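Local coordinates for protein SusD homolog (Bacteroides thetaiotaomicron VPI-5482, PDB 3IHV) that probably binds sugars at the cell surface as an outer-membrane member of the SusD family, at residues G26-N31 and R121-M126. Residues are numbered along the deposited sequence; the frame is centred on the assembly and turned at random.
With EDO (1,2-ethanediol), chain M.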
ATOM      1  N   GLY A  26       0.706 -14.795  14.823  1.00  7.52           N
ATOM      2  CA  GLY A  26       1.066 -13.621  15.610  1.00  7.45           C
ATOM      3  C   GLY A  26       2.013 -12.667  14.880  1.00  7.82           C
ATOM      4  O   GLY A  26       2.013 -11.437  15.128  1.00  7.65           O
ATOM      5  N   VAL A  27       2.846 -13.204  13.980  1.00  7.37           N
ATOM      6  CA  VAL A  27       3.692 -12.365  13.156  1.00  7.54           C
ATOM      7  C   VAL A  27       2.796 -11.583  12.181  1.00  7.63           C
ATOM      8  O   VAL A  27       2.935 -10.358  12.016  1.00  8.14           O
ATOM      9  CB  VAL A  27       4.775 -13.176  12.366  1.00  7.82           C
ATOM     10  CG1 VAL A  27       5.748 -12.198  11.645  1.00  7.47           C
ATOM     11  CG2 VAL A  27       5.550 -14.125  13.327  1.00  6.44           C
ATOM     12  N   TYR A  28       1.896 -12.295  11.513  1.00  7.53           N
ATOM     13  CA  TYR A  28       0.932 -11.640  10.654  1.00  7.17           C
ATOM     14  C   TYR A  28       0.104 -10.568  11.351  1.00  6.87           C
ATOM     15  O   TYR A  28      -0.199  -9.540  10.743  1.00  6.75           O
ATOM     16  CB  TYR A  28      -0.048 -12.635  10.083  1.00  7.88           C
ATOM     17  CG  TYR A  28       0.464 -13.441   8.892  1.00  5.52           C
ATOM     18  CD1 TYR A  28       0.387 -12.922   7.617  1.00  6.78           C
ATOM     19  CD2 TYR A  28       0.972 -14.722   9.060  1.00  6.12           C
ATOM     20  CE1 TYR A  28       0.811 -13.638   6.515  1.00  8.24           C
ATOM     21  CE2 TYR A  28       1.424 -15.450   7.976  1.00  6.25           C
ATOM     22  CZ  TYR A  28       1.299 -14.919   6.691  1.00  7.35           C
ATOM     23  OH  TYR A  28       1.708 -15.596   5.562  1.00  7.62           O
ATOM     24  N   ARG A  29      -0.292 -10.815  12.596  1.00  8.58           N
ATOM     25  CA  ARG A  29      -1.170  -9.889  13.308  1.00  8.98           C
ATOM     26  C   ARG A  29      -0.530  -8.509  13.391  1.00  8.73           C
ATOM     27  O   ARG A  29      -1.236  -7.521  13.495  1.00  9.40           O
ATOM     28  CB  ARG A  29      -1.488 -10.463  14.686  1.00 10.27           C
ATOM     29  CG  ARG A  29      -2.466  -9.739  15.548  1.00 14.47           C
ATOM     30  CD  ARG A  29      -2.660 -10.594  16.856  1.00 21.18           C
ATOM     31  NE  ARG A  29      -2.999 -11.983  16.513  1.00 25.80           N
ATOM     32  CZ  ARG A  29      -2.379 -13.106  16.924  1.00 26.79           C
ATOM     33  NH1 ARG A  29      -1.418 -13.105  17.851  1.00 29.34           N
ATOM     34  NH2 ARG A  29      -2.800 -14.273  16.452  1.00 26.50           N
ATOM     35  N   THR A  30       0.804  -8.422  13.306  1.00  8.04           N
ATOM     36  CA  THR A  30       1.479  -7.116  13.342  1.00  7.06           C
ATOM     37  C   THR A  30       0.863  -6.169  12.300  1.00  7.25           C
ATOM     38  O   THR A  30       0.640  -4.959  12.558  1.00  7.60           O
ATOM     39  CB  THR A  30       2.989  -7.243  13.102  1.00  6.51           C
ATOM     40  OG1 THR A  30       3.508  -8.347  13.849  1.00  6.37           O
ATOM     41  CG2 THR A  30       3.713  -5.978  13.535  1.00  6.99           C
ATOM     42  N   ASN A  31       0.541  -6.728  11.132  1.00  7.30           N
ATOM     43  CA  ASN A  31       0.008  -5.949  10.034  1.00  7.58           C
ATOM     44  C   ASN A  31      -1.270  -5.184  10.308  1.00  6.41           C
ATOM     45  O   ASN A  31      -1.495  -4.197   9.614  1.00  7.54           O
ATOM     46  CB  ASN A  31      -0.206  -6.828   8.782  1.00  7.20           C
ATOM     47  CG  ASN A  31       1.103  -7.199   8.119  1.00  9.81           C
ATOM     48  OD1 ASN A  31       2.079  -6.441   8.184  1.00  9.54           O
ATOM     49  ND2 ASN A  31       1.117  -8.334   7.463  1.00 11.42           N
ATOM     50  N   ARG A 121       9.668 -15.461   6.796  1.00  5.78           N
ATOM     51  CA  ARG A 121      10.736 -14.783   6.096  1.00  5.68           C
ATOM     52  C   ARG A 121      10.157 -13.765   5.112  1.00  6.47           C
ATOM     53  O   ARG A 121      10.749 -12.690   4.951  1.00  7.26           O
ATOM     54  CB  ARG A 121      11.675 -15.770   5.378  1.00  5.45           C
ATOM     55  CG  ARG A 121      12.497 -16.622   6.316  1.00  4.71           C
ATOM     56  CD  ARG A 121      13.648 -17.363   5.622  1.00  7.24           C
ATOM     57  NE  ARG A 121      14.694 -16.443   5.167  1.00  7.39           N
ATOM     58  CZ  ARG A 121      15.861 -16.815   4.631  1.00  7.24           C
ATOM     59  NH1 ARG A 121      16.155 -18.092   4.448  1.00  7.51           N
ATOM     60  NH2 ARG A 121      16.734 -15.901   4.259  1.00  8.28           N
ATOM     61  N   ALA A 122       9.049 -14.105   4.443  1.00  5.66           N
ATOM     62  CA  ALA A 122       8.399 -13.162   3.525  1.00  6.34           C
ATOM     63  C   ALA A 122       7.914 -11.932   4.302  1.00  6.55           C
ATOM     64  O   ALA A 122       8.101 -10.805   3.859  1.00  6.46           O
ATOM     65  CB  ALA A 122       7.244 -13.828   2.748  1.00  6.62           C
ATOM     66  N   LEU A 123       7.318 -12.151   5.466  1.00  7.27           N
ATOM     67  CA  LEU A 123       6.852 -11.054   6.317  1.00  6.71           C
ATOM     68  C   LEU A 123       8.042 -10.201   6.748  1.00  7.22           C
ATOM     69  O   LEU A 123       7.990  -8.967   6.684  1.00  6.73           O
ATOM     70  CB  LEU A 123       6.109 -11.602   7.510  1.00  6.80           C
ATOM     71  CG  LEU A 123       4.648 -12.042   7.252  1.00  5.96           C
ATOM     72  CD1 LEU A 123       4.167 -12.972   8.350  1.00  8.06           C
ATOM     73  CD2 LEU A 123       3.705 -10.836   7.039  1.00  8.96           C
ATOM     74  N   ARG A 124       9.110 -10.851   7.196  1.00  6.44           N
ATOM     75  CA  ARG A 124      10.311 -10.125   7.603  1.00  7.15           C
ATOM     76  C   ARG A 124      10.880  -9.262   6.449  1.00  6.46           C
ATOM     77  O   ARG A 124      11.230  -8.082   6.627  1.00  7.01           O
ATOM     78  CB  ARG A 124      11.349 -11.088   8.156  1.00  7.53           C
ATOM     79  CG  ARG A 124      12.575 -10.372   8.708  1.00  8.01           C
ATOM     80  CD  ARG A 124      13.500 -11.306   9.485  1.00  7.77           C
ATOM     81  NE  ARG A 124      14.108 -12.293   8.613  1.00  7.22           N
ATOM     82  CZ  ARG A 124      14.866 -13.297   9.017  1.00  7.32           C
ATOM     83  NH1 ARG A 124      15.109 -13.486  10.308  1.00  6.52           N
ATOM     84  NH2 ARG A 124      15.391 -14.131   8.137  1.00  8.23           N
ATOM     85  N   GLY A 125      10.866  -9.815   5.246  1.00  6.37           N
ATOM     86  CA  GLY A 125      11.287  -9.071   4.043  1.00  6.62           C
ATOM     87  C   GLY A 125      10.385  -7.862   3.794  1.00  7.04           C
ATOM     88  O   GLY A 125      10.869  -6.767   3.484  1.00  7.89           O
HETATM   89  N   MSE A 126       9.075  -8.068   3.962  1.00  7.13           N
HETATM   90  CA  MSE A 126       8.081  -7.012   3.798  1.00  6.68           C
HETATM   91  C   MSE A 126       8.332  -5.896   4.844  1.00  7.19           C
HETATM   92  O   MSE A 126       8.305  -4.708   4.502  1.00  7.53           O
HETATM   93  CB  MSE A 126       6.669  -7.597   3.931  1.00  7.69           C
HETATM   94  CG  MSE A 126       5.582  -6.596   3.666  1.00  9.09           C
HETATM   95 SE   MSE A 126       3.896  -7.589   3.675  0.75  6.63          SE
HETATM   96  CE  MSE A 126       2.607  -6.171   4.062  1.00 12.01           C
TER
HETATM   97  C1  EDO M  22      -4.070  -9.941   8.367  1.00 18.98           C
HETATM   98  O1  EDO M  22      -4.411 -10.414   7.075  1.00 16.84           O
HETATM   99  C2  EDO M  22      -2.579 -10.052   8.623  1.00 21.32           C
HETATM  100  O2  EDO M  22      -1.735  -9.584   7.562  1.00 19.03           O
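Leu123 carries most of this contact. Its CD1 methyl packs on Tyr28 and Val27, while CD2 reaches Asn31 and also nears the Tyr28 ring. CD1 sits over the centre of one face of that ring. It lies 3.5 Å from the ring centroid and only 4° off the ring normal, a CH-pi contact. The tyrosine torsions set this up: CG is anti to the carbonyl carbon (chi1 -80°), and the ring stands nearly perpendicular to the CA-CB-CG plane.

Apolar packing adds to this. Val27 CG1 meets the same methyl, with 3.7 Å between it and Leu123 CD1. CD1 is thus shared by Val27 and the aromatic face.

The polar contacts centre on the buried Asn31. Its ND2 donates a fairly straight hydrogen bond to O2 of a bound 1,2-ethanediol (3.1 Å, 163°), probably a crystallisation additive. That oxygen also lies at the edge of the Tyr28 ring, in its plane. Leu123 CD2 lies beside the amide nitrogen, 3.6 Å from Asn31 ND2, in plain van der Waals contact. Asn31 OD1 is buried without a polar partner. Across from it is the CE methyl of selenomethionine Met126, at 4.2 Å from OD1. Tyr28 OH is hydrogen-bonded to Glu119, one turn earlier on the partner helix, and to the backbone N of Phe193. A leucine in place of Tyr28 would probably leave Glu119 and the Phe193 backbone N without the hydroxyl, and Leu123 CD1 without an aromatic face.

Within 26-31, Thr30 OG1 bonds back to Val27 O at 2.8 Å. Val27 O also accepts from Thr30 N, so two donors grip one oxygen.

The contact joins residues 26-31, on helix 17-29, to the long helix 107-135. Such helix-to-helix packing is consistent with the TPR-like helical framework of SusD-family proteins.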